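Local structure of DMATS type aromatic prenyltransferase (Streptomyces coelicolor, 6ZRZ) at residues 8-13 and 62-67; 79-84 and 135-140; 147-152 and 190-195; 326-331 and 340-345. The protein probably transfers a dimethylallyl group from dimethylallyl diphosphate to C5 of the indole ring of tryptophan, as a bacterial aromatic prenyltransferase of the DMATS type. One frame throughout, in Å; residues are numbered along the deposited sequence. Where two conformers were deposited one is given.

Contact 1 of 4, residues 8-13 and 62-67; sequences SFTGGQ and TPVEFS. With TRP (tryptophan), chain D.
Gln13 and Phe66 make the tight part of this contact. The Gln13 side chain crosses the Phe66 side chain at about a right angle, and its CB lies 3.7 Å from Phe66 CE2. Its OE1 comes to the rim of the ring, in the ring plane, 3.6 Å from the same CE2. The amide and ring planes are 85° apart. Thr10 O reaches the ring edge too, 3.6 Å from Phe66 CZ. Phe66 CG points anti to its carbonyl carbon (chi1 -60°), which carries the ring out to the helix. Over one face, toward the rim, sits Val64 CG1, from the same strand. The Gln13 amide is fixed at both ends: OE1 bonds with Ser345 and NE2 with Leu312 O. The fold is the ABBA barrel, in which helices surround a closed antiparallel sheet. Here helix 6-20 lies outside strand 64-70; the segments 8-13 and 64-67 run almost parallel, 4° apart. Toward Thr62 the packing is looser. Thr10 CG2 meets Val64 CG2 at 3.9 Å and Thr62 CG2 at 4.3 Å, with no hydrogen bond between the segments. Thr10 OG1 turns back to Leu6 O of its own helix. Leu35 and Leu39 of helix 25-39 also pack on Thr10. Glu65 points the other way, into the barrel. Glu65 OE1 accepts a hydrogen bond from the indole NE1 of the bound tryptophan at 2.8 Å.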
# COMPACT_ATOMS: atom_id res chain seq x y z
N SER A 8 16.59 0.70 -12.40
CA SER A 8 17.45 1.89 -12.20
C SER A 8 16.57 3.04 -11.75
O SER A 8 16.96 3.79 -10.89
CB SER A 8 18.30 2.22 -13.44
OG SER A 8 17.54 2.78 -14.49
N PHE A 9 15.36 3.12 -12.28
CA PHE A 9 14.45 4.24 -12.01
C PHE A 9 13.87 4.13 -10.59
O PHE A 9 13.93 5.10 -9.86
CB PHE A 9 13.35 4.27 -13.05
CG PHE A 9 12.40 5.42 -12.86
CD1 PHE A 9 12.73 6.68 -13.33
CD2 PHE A 9 11.21 5.26 -12.17
CE1 PHE A 9 11.87 7.74 -13.16
CE2 PHE A 9 10.34 6.33 -11.99
CZ PHE A 9 10.66 7.56 -12.50
N THR A 10 13.27 2.99 -10.25
CA THR A 10 12.66 2.78 -8.90
C THR A 10 13.77 2.70 -7.85
O THR A 10 13.51 3.06 -6.71
CB THR A 10 11.73 1.57 -8.90
OG1 THR A 10 12.44 0.39 -9.23
CG2 THR A 10 10.56 1.75 -9.83
N GLY A 11 14.95 2.18 -8.21
CA GLY A 11 16.12 2.15 -7.30
C GLY A 11 16.54 3.54 -6.92
O GLY A 11 16.76 3.79 -5.70
N GLY A 12 16.68 4.42 -7.90
CA GLY A 12 16.97 5.85 -7.70
C GLY A 12 15.94 6.50 -6.80
O GLY A 12 16.33 7.28 -5.89
N GLN A 13 14.66 6.21 -7.00
CA GLN A 13 13.60 6.78 -6.12
C GLN A 13 13.80 6.24 -4.71
O GLN A 13 13.66 7.03 -3.77
CB GLN A 13 12.20 6.48 -6.67
CG GLN A 13 11.89 7.21 -7.98
CD GLN A 13 10.54 6.81 -8.54
OE1 GLN A 13 10.19 5.63 -8.58
NE2 GLN A 13 9.77 7.80 -8.95
N THR A 62 3.18 0.78 -12.92
CA THR A 62 4.50 0.56 -12.28
C THR A 62 4.33 -0.47 -11.19
O THR A 62 3.43 -0.35 -10.40
CB THR A 62 5.10 1.81 -11.66
OG1 THR A 62 5.04 2.83 -12.64
CG2 THR A 62 6.53 1.57 -11.23
N PRO A 63 5.17 -1.53 -11.12
CA PRO A 63 5.00 -2.56 -10.09
C PRO A 63 5.66 -2.25 -8.74
O PRO A 63 6.04 -3.15 -8.01
CB PRO A 63 5.66 -3.78 -10.74
CG PRO A 63 6.77 -3.21 -11.56
CD PRO A 63 6.21 -1.90 -12.11
N VAL A 64 5.78 -0.97 -8.46
CA VAL A 64 6.37 -0.41 -7.23
C VAL A 64 5.51 0.76 -6.79
O VAL A 64 5.08 1.56 -7.67
CB VAL A 64 7.83 0.01 -7.47
CG1 VAL A 64 8.45 0.66 -6.26
CG2 VAL A 64 8.70 -1.14 -7.96
N GLU A 65 5.28 0.84 -5.50
CA GLU A 65 4.73 2.04 -4.83
C GLU A 65 5.47 2.26 -3.53
O GLU A 65 5.89 1.27 -2.90
CB GLU A 65 3.23 1.87 -4.60
CG GLU A 65 2.57 3.12 -4.10
CD GLU A 65 1.10 2.91 -3.78
OE1 GLU A 65 0.79 2.33 -2.71
OE2 GLU A 65 0.29 3.35 -4.58
N PHE A 66 5.63 3.51 -3.12
CA PHE A 66 6.31 3.84 -1.85
C PHE A 66 5.30 4.37 -0.86
O PHE A 66 4.19 4.78 -1.23
CB PHE A 66 7.40 4.88 -2.08
CG PHE A 66 8.49 4.43 -3.02
CD1 PHE A 66 9.46 3.54 -2.61
CD2 PHE A 66 8.52 4.90 -4.32
CE1 PHE A 66 10.44 3.11 -3.49
CE2 PHE A 66 9.51 4.48 -5.20
CZ PHE A 66 10.47 3.59 -4.78
N SER A 67 5.67 4.38 0.38
CA SER A 67 4.84 5.01 1.41
C SER A 67 5.71 5.52 2.55
O SER A 67 6.82 4.95 2.78
CB SER A 67 3.73 4.12 1.89
OG SER A 67 4.19 3.01 2.63
N TRP D . -3.39 0.82 -6.73
CA TRP D . -4.34 -0.17 -6.16
C TRP D . -5.63 0.52 -5.69
O TRP D . -5.77 1.77 -5.69
CB TRP D . -3.69 -0.97 -5.03
CG TRP D . -3.09 -0.15 -3.92
CD1 TRP D . -1.81 0.34 -3.85
CD2 TRP D . -3.75 0.26 -2.71
NE1 TRP D . -1.64 1.03 -2.68
CE2 TRP D . -2.80 1.00 -1.95
CE3 TRP D . -5.03 0.07 -2.18
CZ2 TRP D . -3.11 1.55 -0.71
CZ3 TRP D . -5.33 0.61 -0.95
CH2 TRP D . -4.39 1.36 -0.23
OXT TRP D . -6.58 -0.19 -5.30

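Contact 2 of 4, residues 79-84 and 135-140; sequences RVLVEP and WCALEL. With 6C7 (S-(3-methylbut-2-en-1-yl) trihydrogen thiodiphosphate), chain C.
Residues 79-82 and 135-139 pair as antiparallel strands, with Val80-Leu138 and Val82-Cys136 as hydrogen-bonded pairs and Arg79-Glu139 and Leu81-Ala137 as non-hydrogen-bonded ones. They are neighbouring strands of the ABBA barrel. Four backbone bonds join them, among them Cys136 N to Val82 O at 2.9 Å. Val80, Val82, Cys136 and Leu138 face the helices outside. Val80 and Leu138 lie side by side there, with Val80 CG1 4.0 Å from Leu138 CB, and helix 25-39 packs against both.

Arg79, Leu81 and Ala137 face the barrel interior. Leu81 CG lies anti to the backbone N (chi1 179°). Its two methyls then part: CD1 packs on Trp135 CB and Ala137 CB, while CD2 touches prenyl carbon C13 of the thiodiphosphate at 3.6 Å. The Trp135 ring meets C13 with its edge, through CZ3. Its NE1 donates in the ring plane to Glu83 OE2 at 2.9 Å, which it meets on the anti side, 34° out of the carboxylate plane. Glu83 CB and CG also lie along Trp135 CD1. Glu83 OE1 is held by Thr55. A leucine in place of Trp135 has no N-H for Glu83 OE2, so the carboxylate would probably be freer to turn, and a gap is likely beside C13.

Arg79 bends at chi2 and chi3 toward the diphosphate, and Ser67 OG holds its NE. NH2 makes a weak bond to O7. NH1 donates more directly to O6 of the thiodiphosphate, 2.9 Å away at an N-H...O angle of 163°.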
# COMPACT_ATOMS: atom_id res chain seq x y z
N ARG A 79 8.28 2.59 3.45
CA ARG A 79 7.94 1.24 2.99
C ARG A 79 7.93 1.24 1.47
O ARG A 79 7.77 2.31 0.87
CB ARG A 79 6.62 0.79 3.63
CG ARG A 79 6.62 0.94 5.15
CD ARG A 79 6.14 2.30 5.68
NE ARG A 79 4.81 2.45 5.15
CZ ARG A 79 3.72 1.88 5.66
NH1 ARG A 79 3.78 1.23 6.80
NH2 ARG A 79 2.57 2.03 5.03
N VAL A 80 8.20 0.10 0.89
CA VAL A 80 8.05 -0.10 -0.57
C VAL A 80 7.17 -1.32 -0.81
O VAL A 80 7.36 -2.36 -0.12
CB VAL A 80 9.40 -0.22 -1.29
CG1 VAL A 80 10.23 -1.39 -0.77
CG2 VAL A 80 9.21 -0.28 -2.80
N LEU A 81 6.23 -1.17 -1.71
CA LEU A 81 5.28 -2.22 -2.15
C LEU A 81 5.69 -2.67 -3.53
O LEU A 81 5.96 -1.80 -4.39
CB LEU A 81 3.88 -1.63 -2.20
CG LEU A 81 2.79 -2.58 -2.67
CD1 LEU A 81 2.59 -3.69 -1.65
CD2 LEU A 81 1.49 -1.83 -2.89
N VAL A 82 5.83 -3.97 -3.75
CA VAL A 82 6.32 -4.49 -5.04
C VAL A 82 5.50 -5.74 -5.42
O VAL A 82 5.01 -6.46 -4.54
CB VAL A 82 7.82 -4.80 -4.96
CG1 VAL A 82 8.11 -5.86 -3.96
CG2 VAL A 82 8.37 -5.17 -6.30
N GLU A 83 5.40 -5.99 -6.68
CA GLU A 83 4.82 -7.21 -7.23
C GLU A 83 5.96 -8.03 -7.85
O GLU A 83 6.35 -7.78 -8.98
CB GLU A 83 3.75 -6.88 -8.26
CG GLU A 83 3.13 -8.13 -8.88
CD GLU A 83 2.04 -7.84 -9.90
OE1 GLU A 83 2.37 -7.58 -11.00
OE2 GLU A 83 0.86 -7.91 -9.55
N PRO A 84 6.54 -9.00 -7.12
CA PRO A 84 7.74 -9.70 -7.61
C PRO A 84 7.51 -10.52 -8.89
O PRO A 84 8.47 -10.65 -9.75
CB PRO A 84 8.16 -10.59 -6.43
CG PRO A 84 7.39 -10.10 -5.23
CD PRO A 84 6.15 -9.42 -5.77
N TRP A 135 1.59 -9.56 -3.65
CA TRP A 135 2.43 -8.37 -3.48
C TRP A 135 3.20 -8.54 -2.18
O TRP A 135 2.70 -9.23 -1.25
CB TRP A 135 1.62 -7.10 -3.49
CG TRP A 135 0.87 -6.84 -4.77
CD1 TRP A 135 1.09 -7.39 -5.99
CD2 TRP A 135 -0.18 -5.89 -4.92
NE1 TRP A 135 0.22 -6.85 -6.91
CE2 TRP A 135 -0.57 -5.92 -6.28
CE3 TRP A 135 -0.82 -5.00 -4.04
CZ2 TRP A 135 -1.61 -5.14 -6.76
CZ3 TRP A 135 -1.86 -4.23 -4.53
CH2 TRP A 135 -2.23 -4.29 -5.88
N CYS A 136 4.31 -7.87 -2.08
CA CYS A 136 5.15 -7.84 -0.87
C CYS A 136 5.44 -6.38 -0.51
O CYS A 136 5.80 -5.61 -1.43
CB CYS A 136 6.40 -8.67 -1.12
SG CYS A 136 7.58 -8.62 0.24
N ALA A 137 5.25 -6.00 0.75
CA ALA A 137 5.67 -4.68 1.23
C ALA A 137 6.83 -4.88 2.20
O ALA A 137 6.76 -5.80 3.04
CB ALA A 137 4.52 -3.93 1.85
N LEU A 138 7.87 -4.08 2.02
CA LEU A 138 9.08 -4.07 2.91
C LEU A 138 9.09 -2.76 3.68
O LEU A 138 9.06 -1.70 3.04
CB LEU A 138 10.33 -4.20 2.06
CG LEU A 138 10.35 -5.44 1.15
CD1 LEU A 138 11.46 -5.36 0.14
CD2 LEU A 138 10.46 -6.68 1.96
N GLU A 139 9.10 -2.85 5.00
CA GLU A 139 9.38 -1.70 5.89
C GLU A 139 10.90 -1.53 5.96
O GLU A 139 11.58 -2.44 6.47
CB GLU A 139 8.78 -1.89 7.28
CG GLU A 139 9.15 -0.74 8.23
CD GLU A 139 8.52 -0.76 9.63
OE1 GLU A 139 7.77 -1.72 9.94
OE2 GLU A 139 8.79 0.19 10.41
N LEU A 140 11.41 -0.41 5.44
CA LEU A 140 12.86 -0.15 5.30
C LEU A 140 13.41 0.37 6.64
O LEU A 140 13.70 1.59 6.75
CB LEU A 140 13.08 0.80 4.14
CG LEU A 140 12.44 0.36 2.82
CD1 LEU A 140 12.91 1.23 1.68
CD2 LEU A 140 12.74 -1.12 2.55
O4 6C7 C . -0.55 -1.16 8.85
P1 6C7 C . 0.54 -1.02 7.65
O6 6C7 C . 1.12 0.33 7.54
O5 6C7 C . 1.68 -2.15 7.96
O2 6C7 C . -0.15 -1.56 6.27
P3 6C7 C . -0.42 -0.60 4.99
O8 6C7 C . -1.50 0.45 5.56
O7 6C7 C . 0.76 0.10 4.46
S9 6C7 C . -1.30 -1.62 3.78
C10 6C7 C . -1.64 -0.41 2.48
C11 6C7 C . -1.12 -1.10 1.19
C12 6C7 C . -2.05 -1.91 0.26
C13 6C7 C . -1.47 -2.56 -0.98
C14 6C7 C . -3.54 -2.12 0.55

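Contact 3 of 4, residues 147-152 and 190-195; sequences GVKVYL and FLALDL. With 6C7 (S-(3-methylbut-2-en-1-yl) trihydrogen thiodiphosphate), chain C.
In one of the two deposited conformers of the lysine, Lys149 NZ and Asp194 OD1 form a salt bridge of 2.6 Å across a non-hydrogen-bonded pair of antiparallel strands. The ammonium comes from above the carboxylate plane, 40° out of it. Bends at chi3 and chi4 (70° and 45°) turn CE and NZ back toward Asp194 OD1; CG and CD also lie beside that oxygen. Asp194 OD2 forms a second salt bridge, with Arg202. The carboxylate is thus held between two positive groups, which would favour its charged form. In the same conformer Lys149 CD also reaches thiodiphosphate O5 at 3.5 Å.

The backbone ladder flanks this pair. Leu195 N to Val148 O is a short bond of 2.6 Å, while the return bond from Val148 N is weak. Val150 and Leu193 bond both ways, as do Leu152 and Leu191.

On the outer side, Val150 CG2 packs on Leu195 CD1 at 3.6 Å. On the inner side, the Tyr151 ring rests its CD1 on Ala192 CB at 3.7 Å. One face of this ring lies against prenyl carbon C13, which sits toward the rim, and OH is 3.4 Å from the bridging S9. The Phe190 ring also has C13 over one face, and its CE2 is 3.6 Å from the other methyl, C14. With an alanine here the Tyr151 ring is gone, and the prenyl tail would probably be less firmly held on that side, with a gap opened beside C13 and S9. Aromatic rings around the prenyl chain, with lysine and arginine near the diphosphate, are characteristic of the prenyl donor site inside the ABBA barrel.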
# COMPACT_ATOMS: atom_id res chain seq x y z
N GLY A 147 10.92 -5.28 7.87
CA GLY A 147 9.66 -5.98 8.15
C GLY A 147 9.05 -6.38 6.85
O GLY A 147 9.19 -5.60 5.87
N VAL A 148 8.47 -7.54 6.79
CA VAL A 148 7.95 -8.07 5.51
C VAL A 148 6.47 -8.34 5.70
O VAL A 148 6.08 -8.94 6.73
CB VAL A 148 8.71 -9.32 5.07
CG1 VAL A 148 8.06 -9.94 3.83
CG2 VAL A 148 10.19 -9.02 4.81
N LYS A 149 5.68 -7.90 4.72
CA LYS A 149 4.23 -8.04 4.65
C LYS A 149 3.93 -8.72 3.31
O LYS A 149 4.59 -8.37 2.33
CB LYS A 149 3.57 -6.66 4.74
CG LYS A 149 3.40 -6.11 6.13
CD LYS A 149 2.30 -5.07 6.22
CE LYS A 149 0.95 -5.70 6.06
NZ LYS A 149 0.86 -6.93 6.88
N VAL A 150 3.00 -9.66 3.28
CA VAL A 150 2.54 -10.27 2.01
C VAL A 150 1.05 -10.00 1.85
O VAL A 150 0.31 -10.15 2.82
CB VAL A 150 2.91 -11.76 1.98
CG1 VAL A 150 2.38 -12.45 0.74
CG2 VAL A 150 4.43 -11.93 2.07
N TYR A 151 0.65 -9.55 0.66
CA TYR A 151 -0.74 -9.24 0.28
C TYR A 151 -1.23 -10.28 -0.70
O TYR A 151 -0.56 -10.53 -1.70
CB TYR A 151 -0.86 -7.87 -0.36
CG TYR A 151 -0.39 -6.76 0.52
CD1 TYR A 151 -1.26 -5.94 1.23
CD2 TYR A 151 0.97 -6.54 0.66
CE1 TYR A 151 -0.78 -4.93 2.06
CE2 TYR A 151 1.47 -5.54 1.47
CZ TYR A 151 0.60 -4.72 2.15
OH TYR A 151 1.18 -3.74 2.91
N LEU A 152 -2.39 -10.85 -0.41
CA LEU A 152 -3.02 -11.90 -1.23
C LEU A 152 -4.44 -11.47 -1.60
O LEU A 152 -4.97 -10.50 -0.99
CB LEU A 152 -3.00 -13.21 -0.45
CG LEU A 152 -1.63 -13.65 0.09
CD1 LEU A 152 -1.77 -14.72 1.12
CD2 LEU A 152 -0.75 -14.13 -1.05
N PHE A 190 -8.01 -7.37 -0.36
CA PHE A 190 -6.72 -7.93 0.12
C PHE A 190 -6.90 -8.63 1.44
O PHE A 190 -7.74 -8.19 2.28
CB PHE A 190 -5.66 -6.84 0.35
CG PHE A 190 -5.47 -5.92 -0.81
CD1 PHE A 190 -4.78 -6.35 -1.93
CD2 PHE A 190 -5.93 -4.61 -0.77
CE1 PHE A 190 -4.61 -5.51 -3.01
CE2 PHE A 190 -5.75 -3.77 -1.84
CZ PHE A 190 -5.12 -4.23 -2.98
N LEU A 191 -6.11 -9.68 1.62
CA LEU A 191 -5.73 -10.21 2.95
C LEU A 191 -4.20 -10.15 3.03
O LEU A 191 -3.51 -10.60 2.04
CB LEU A 191 -6.25 -11.62 3.13
CG LEU A 191 -6.07 -12.15 4.55
CD1 LEU A 191 -7.24 -13.00 4.96
CD2 LEU A 191 -4.75 -12.90 4.69
N ALA A 192 -3.67 -9.57 4.10
CA ALA A 192 -2.22 -9.35 4.27
C ALA A 192 -1.76 -10.01 5.57
O ALA A 192 -2.56 -10.04 6.51
CB ALA A 192 -1.90 -7.87 4.29
N LEU A 193 -0.54 -10.53 5.58
CA LEU A 193 0.14 -11.07 6.79
C LEU A 193 1.40 -10.28 7.02
O LEU A 193 2.16 -10.19 6.09
CB LEU A 193 0.54 -12.52 6.55
CG LEU A 193 -0.55 -13.57 6.66
CD1 LEU A 193 0.08 -14.95 6.52
CD2 LEU A 193 -1.31 -13.46 7.99
N ASP A 194 1.63 -9.79 8.25
CA ASP A 194 2.97 -9.38 8.75
C ASP A 194 3.81 -10.64 8.93
O ASP A 194 3.31 -11.61 9.52
CB ASP A 194 2.91 -8.67 10.10
CG ASP A 194 2.55 -7.20 10.05
OD1 ASP A 194 2.46 -6.65 8.95
OD2 ASP A 194 2.36 -6.60 11.15
N LEU A 195 5.02 -10.65 8.40
CA LEU A 195 5.97 -11.78 8.56
C LEU A 195 7.23 -11.26 9.25
O LEU A 195 7.87 -10.30 8.75
CB LEU A 195 6.27 -12.40 7.20
CG LEU A 195 5.05 -12.93 6.45
CD1 LEU A 195 5.48 -13.52 5.12
CD2 LEU A 195 4.28 -13.97 7.27
O4 6C7 C . -0.55 -1.16 8.85
P1 6C7 C . 0.54 -1.02 7.65
O6 6C7 C . 1.12 0.33 7.54
O5 6C7 C . 1.68 -2.15 7.96
O2 6C7 C . -0.15 -1.56 6.27
P3 6C7 C . -0.42 -0.60 4.99
O8 6C7 C . -1.50 0.45 5.56
O7 6C7 C . 0.76 0.10 4.46
S9 6C7 C . -1.30 -1.62 3.78
C10 6C7 C . -1.64 -0.41 2.48
C11 6C7 C . -1.12 -1.10 1.19
C12 6C7 C . -2.05 -1.91 0.26
C13 6C7 C . -1.47 -2.56 -0.98
C14 6C7 C . -3.54 -2.12 0.55

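Contact 4 of 4, residues 326-331 and 340-345; sequences YLALAG and TAYLSS. With TRP (tryptophan), chain D; 6C7 (S-(3-methylbut-2-en-1-yl) trihydrogen thiodiphosphate), chain C.
Tyr326 OH donates to carboxylate O of the bound tryptophan, a short bond of 2.6 Å that anchors the amino acid end of the substrate. This oxygen lies at the edge of the Tyr326 ring, in its plane. The indole lies over one face of the same ring, with CH2 3.7 Å above its centre. One tyrosine thus meets both carboxylate and indole; Arg278 also bonds to the tryptophan. Tyr326 CG is anti to its carbonyl carbon (chi1 -76°), which leads the ring away from the partner strand and over the indole.

The Tyr342 ring turns its edge to Tyr326 O and Ala328 CB. Its CD2 packs on Tyr326 CB at 3.7 Å, and its CE2 meets Ala328 CB at 3.8 Å. One face of the Tyr342 ring has indole CZ2 above it, offset toward the rim. Its OH is 2.7 Å from thiodiphosphate O8, and its CE1 is 3.6 Å from prenyl carbon C10.

The two strands form an antiparallel beta hairpin, 324-332 with 338-344, in the wall of the ABBA barrel. Strand 338-344 closes the barrel against strand 64-70. Ala328 and Thr340 bond both ways through their backbones, and Tyr342 N donates to Tyr326 O. The opposite face of the hairpin is apolar where the strands meet. There Leu327 CD2 touches Ala341 CB at 3.9 Å, and Leu305 of helix 303-312 packs on Ala341.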
# COMPACT_ATOMS: atom_id res chain seq x y z
N TYR A 326 -2.89 7.68 -2.12
CA TYR A 326 -3.79 7.53 -0.97
C TYR A 326 -3.24 8.29 0.23
O TYR A 326 -2.03 8.45 0.38
CB TYR A 326 -3.92 6.08 -0.48
CG TYR A 326 -4.77 5.17 -1.31
CD1 TYR A 326 -6.10 4.97 -1.01
CD2 TYR A 326 -4.24 4.52 -2.40
CE1 TYR A 326 -6.89 4.09 -1.75
CE2 TYR A 326 -5.01 3.68 -3.19
CZ TYR A 326 -6.35 3.46 -2.86
OH TYR A 326 -7.13 2.63 -3.64
N LEU A 327 -4.14 8.70 1.09
CA LEU A 327 -3.81 9.05 2.47
C LEU A 327 -4.52 8.08 3.38
O LEU A 327 -5.64 7.66 3.05
CB LEU A 327 -4.24 10.48 2.76
CG LEU A 327 -3.55 11.56 1.97
CD1 LEU A 327 -4.21 12.90 2.27
CD2 LEU A 327 -2.05 11.59 2.25
N ALA A 328 -3.93 7.76 4.50
CA ALA A 328 -4.53 6.83 5.47
C ALA A 328 -4.38 7.37 6.88
O ALA A 328 -3.30 7.97 7.21
CB ALA A 328 -3.89 5.48 5.33
N LEU A 329 -5.40 7.13 7.71
CA LEU A 329 -5.34 7.33 9.16
C LEU A 329 -5.42 5.95 9.80
O LEU A 329 -6.43 5.24 9.56
CB LEU A 329 -6.50 8.22 9.59
CG LEU A 329 -6.55 8.50 11.09
CD1 LEU A 329 -5.34 9.30 11.50
CD2 LEU A 329 -7.82 9.22 11.47
N ALA A 330 -4.40 5.57 10.56
CA ALA A 330 -4.17 4.19 11.09
C ALA A 330 -4.22 4.21 12.61
O ALA A 330 -3.39 4.93 13.22
CB ALA A 330 -2.83 3.65 10.60
N GLY A 331 -5.15 3.46 13.19
CA GLY A 331 -5.30 3.27 14.64
C GLY A 331 -4.82 1.89 15.09
O GLY A 331 -4.88 0.91 14.30
N THR A 340 -0.40 7.92 7.03
CA THR A 340 0.44 7.37 5.93
C THR A 340 0.08 8.03 4.61
O THR A 340 -1.11 8.16 4.34
CB THR A 340 0.32 5.84 5.86
OG1 THR A 340 0.56 5.32 7.15
CG2 THR A 340 1.33 5.23 4.91
N ALA A 341 1.08 8.41 3.84
CA ALA A 341 0.97 8.88 2.45
C ALA A 341 1.58 7.82 1.54
O ALA A 341 2.72 7.36 1.78
CB ALA A 341 1.63 10.22 2.29
N TYR A 342 0.78 7.37 0.60
CA TYR A 342 1.15 6.40 -0.45
C TYR A 342 1.57 7.21 -1.66
O TYR A 342 0.79 8.04 -2.13
CB TYR A 342 -0.01 5.45 -0.69
CG TYR A 342 -0.28 4.64 0.54
CD1 TYR A 342 0.30 3.39 0.72
CD2 TYR A 342 -1.01 5.20 1.60
CE1 TYR A 342 0.14 2.70 1.93
CE2 TYR A 342 -1.23 4.49 2.76
CZ TYR A 342 -0.63 3.26 2.94
OH TYR A 342 -0.82 2.59 4.12
N LEU A 343 2.77 6.95 -2.15
CA LEU A 343 3.48 7.82 -3.11
C LEU A 343 3.81 7.00 -4.35
O LEU A 343 4.54 5.94 -4.22
CB LEU A 343 4.75 8.36 -2.48
CG LEU A 343 4.58 9.13 -1.16
CD1 LEU A 343 5.92 9.55 -0.60
CD2 LEU A 343 3.67 10.32 -1.34
N SER A 344 3.38 7.48 -5.48
CA SER A 344 3.47 6.77 -6.76
C SER A 344 4.87 6.90 -7.34
O SER A 344 5.50 7.99 -7.22
CB SER A 344 2.44 7.28 -7.71
OG SER A 344 1.16 7.11 -7.17
N SER A 345 5.34 5.85 -7.97
CA SER A 345 6.61 5.86 -8.73
C SER A 345 6.46 6.64 -10.04
O SER A 345 7.37 7.42 -10.37
CB SER A 345 7.11 4.47 -8.96
OG SER A 345 8.19 4.51 -9.87
N TRP D . -3.39 0.82 -6.73
CA TRP D . -4.34 -0.17 -6.16
C TRP D . -5.63 0.52 -5.69
O TRP D . -5.77 1.77 -5.69
CB TRP D . -3.69 -0.97 -5.03
CG TRP D . -3.09 -0.15 -3.92
CD1 TRP D . -1.81 0.34 -3.85
CD2 TRP D . -3.75 0.26 -2.71
NE1 TRP D . -1.64 1.03 -2.68
CE2 TRP D . -2.80 1.00 -1.95
CE3 TRP D . -5.03 0.07 -2.18
CZ2 TRP D . -3.11 1.55 -0.71
CZ3 TRP D . -5.33 0.61 -0.95
CH2 TRP D . -4.39 1.36 -0.23
OXT TRP D . -6.58 -0.19 -5.30
O4 6C7 C . -0.55 -1.16 8.85
P1 6C7 C . 0.54 -1.02 7.65
O6 6C7 C . 1.12 0.33 7.54
O5 6C7 C . 1.68 -2.15 7.96
O2 6C7 C . -0.15 -1.56 6.27
P3 6C7 C . -0.42 -0.60 4.99
O8 6C7 C . -1.50 0.45 5.56
O7 6C7 C . 0.76 0.10 4.46
S9 6C7 C . -1.30 -1.62 3.78
C10 6C7 C . -1.64 -0.41 2.48
C11 6C7 C . -1.12 -1.10 1.19
C12 6C7 C . -2.05 -1.91 0.26
C13 6C7 C . -1.47 -2.56 -0.98
C14 6C7 C . -3.54 -2.12 0.55

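All four contacts are buried, and all reach the same closed antiparallel barrel. Contacts 2, 3 and 4 pair neighbouring strands through backbone hydrogen bonds. Contact 1 instead lays a helix on the outside of a strand and has no such bonds. Strand 64-70 of contact 1 lies between strand 77-82 of contact 2 and strand 338-344 of contact 4, and bonds to both. Contacts 2 and 3 are joined where strand 135-139 meets strand 147-152. The chemistry follows the place in the barrel. Outward residues are mostly apolar, whereas many inward ones line the ligand pockets. Contacts 2, 3 and 4 touch both ligands; contact 1 reaches the tryptophan alone, through Glu65.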